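Local structure of choline binding protein PCPA (Streptococcus pneumoniae, 4CP6) at residues K27-E32 / T72-A77. The protein is a pneumococcal vaccine antigen with leucine-rich repeats that probably sits on the bacterial surface by binding choline of the cell wall. Residues are numbered along the deposited sequence; the frame is centred on the assembly and turned at random.
Sequences KVLTVE and TVTEVA
L29 reaches T74 and E75 across strand 35-40, which runs between their two strands in the mixed sheet at the N-terminal end of this leucine-rich-repeat protein. L29 and T30 together form a classic beta bulge opposite T37 of the 35-40 strand, and the backbone of each bonds to T37. The backbones stay well apart, with L29 CA 8.9 Å from T74 CA, so side chains, not backbone, bridge the gap, with a single methyl of L29 meeting the T74 hydroxyl and the E75 side chain. Start at L29 CB, which points toward the other strand but stops 5.3 Å short of T74 OG1. CG, set anti to the carbonyl carbon (chi1 -60°), gets no closer than about 5.0 Å to that same OG1. CD1 then makes the contact, while CD2 turns off along the other branch and stays 4.9 Å from E75 OE1. On one flank of CD1 lies the T74 hydroxyl, OG1 at 3.7 Å from it. On another lies the E75 carboxylate, presented face-on: the methyl sits almost straight above E75 CD. No hydrogen bond links the two segments, and the contact is a small van der Waals one at the surface. T37 and Q39 of the intervening strand also touch L29. Of the carboxylate oxygens, E75 OE2 is the nearer to L29 CD1, at 3.8 Å.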
# COMPACT_ATOMS: atom_id res chain seq x y z
N LYS A 27 -18.60 -3.30 27.78
CA LYS A 27 -19.55 -4.33 27.40
C LYS A 27 -18.99 -5.69 27.79
O LYS A 27 -17.85 -5.98 27.48
CB LYS A 27 -19.87 -4.23 25.89
CG LYS A 27 -20.88 -5.24 25.39
CD LYS A 27 -21.23 -4.97 23.95
CE LYS A 27 -22.18 -6.01 23.42
NZ LYS A 27 -22.78 -5.58 22.13
N VAL A 28 -19.77 -6.50 28.53
CA VAL A 28 -19.37 -7.80 29.02
C VAL A 28 -19.16 -8.76 27.87
O VAL A 28 -20.05 -8.95 27.03
CB VAL A 28 -20.39 -8.36 30.06
CG1 VAL A 28 -19.96 -9.74 30.55
CG2 VAL A 28 -20.56 -7.39 31.24
N LEU A 29 -17.96 -9.34 27.85
CA LEU A 29 -17.57 -10.33 26.84
C LEU A 29 -17.76 -11.74 27.36
O LEU A 29 -18.25 -12.61 26.63
CB LEU A 29 -16.11 -10.10 26.40
CG LEU A 29 -15.78 -8.77 25.77
CD1 LEU A 29 -14.29 -8.68 25.54
CD2 LEU A 29 -16.52 -8.56 24.44
N THR A 30 -17.33 -11.99 28.61
CA THR A 30 -17.49 -13.28 29.29
C THR A 30 -17.79 -13.03 30.77
O THR A 30 -17.44 -11.98 31.33
CB THR A 30 -16.21 -14.14 29.23
OG1 THR A 30 -15.19 -13.49 30.00
CG2 THR A 30 -15.72 -14.43 27.79
N VAL A 31 -18.43 -14.02 31.41
CA VAL A 31 -18.73 -13.97 32.84
C VAL A 31 -18.98 -15.39 33.33
O VAL A 31 -19.70 -16.15 32.67
CB VAL A 31 -19.88 -12.99 33.23
CG1 VAL A 31 -21.25 -13.47 32.74
CG2 VAL A 31 -19.91 -12.73 34.75
N GLU A 32 -18.35 -15.75 34.44
CA GLU A 32 -18.52 -17.05 35.08
C GLU A 32 -18.33 -16.79 36.57
O GLU A 32 -17.24 -16.41 37.00
CB GLU A 32 -17.50 -18.09 34.57
CG GLU A 32 -17.91 -19.51 34.93
CD GLU A 32 -16.93 -20.63 34.62
OE1 GLU A 32 -16.06 -20.45 33.73
OE2 GLU A 32 -17.05 -21.70 35.26
N THR A 72 -12.08 -7.88 34.02
CA THR A 72 -10.79 -7.42 33.50
C THR A 72 -11.08 -6.83 32.10
O THR A 72 -11.88 -7.41 31.36
CB THR A 72 -9.83 -8.61 33.42
OG1 THR A 72 -9.59 -9.10 34.75
CG2 THR A 72 -8.48 -8.21 32.83
N VAL A 73 -10.49 -5.66 31.81
CA VAL A 73 -10.67 -5.00 30.50
C VAL A 73 -9.66 -5.68 29.56
O VAL A 73 -8.43 -5.48 29.70
CB VAL A 73 -10.43 -3.47 30.58
CG1 VAL A 73 -10.66 -2.81 29.22
CG2 VAL A 73 -11.34 -2.82 31.64
N THR A 74 -10.16 -6.54 28.64
CA THR A 74 -9.28 -7.32 27.76
C THR A 74 -9.25 -6.80 26.32
O THR A 74 -8.43 -7.27 25.52
CB THR A 74 -9.72 -8.78 27.79
OG1 THR A 74 -11.09 -8.86 27.41
CG2 THR A 74 -9.57 -9.43 29.19
N GLU A 75 -10.18 -5.92 25.96
CA GLU A 75 -10.25 -5.43 24.58
C GLU A 75 -10.61 -3.98 24.50
O GLU A 75 -11.35 -3.47 25.35
CB GLU A 75 -11.29 -6.24 23.77
CG GLU A 75 -11.04 -7.75 23.81
CD GLU A 75 -11.80 -8.58 22.80
OE1 GLU A 75 -12.42 -7.99 21.89
OE2 GLU A 75 -11.79 -9.82 22.94
N VAL A 76 -10.08 -3.31 23.47
CA VAL A 76 -10.51 -1.96 23.11
C VAL A 76 -11.58 -2.16 22.03
O VAL A 76 -11.29 -2.72 20.96
CB VAL A 76 -9.36 -1.07 22.62
CG1 VAL A 76 -9.90 0.25 22.09
CG2 VAL A 76 -8.35 -0.82 23.75
N ALA A 77 -12.83 -1.73 22.32
CA ALA A 77 -13.91 -1.91 21.37
C ALA A 77 -13.75 -1.03 20.13
O ALA A 77 -13.15 0.05 20.19
CB ALA A 77 -15.24 -1.58 22.04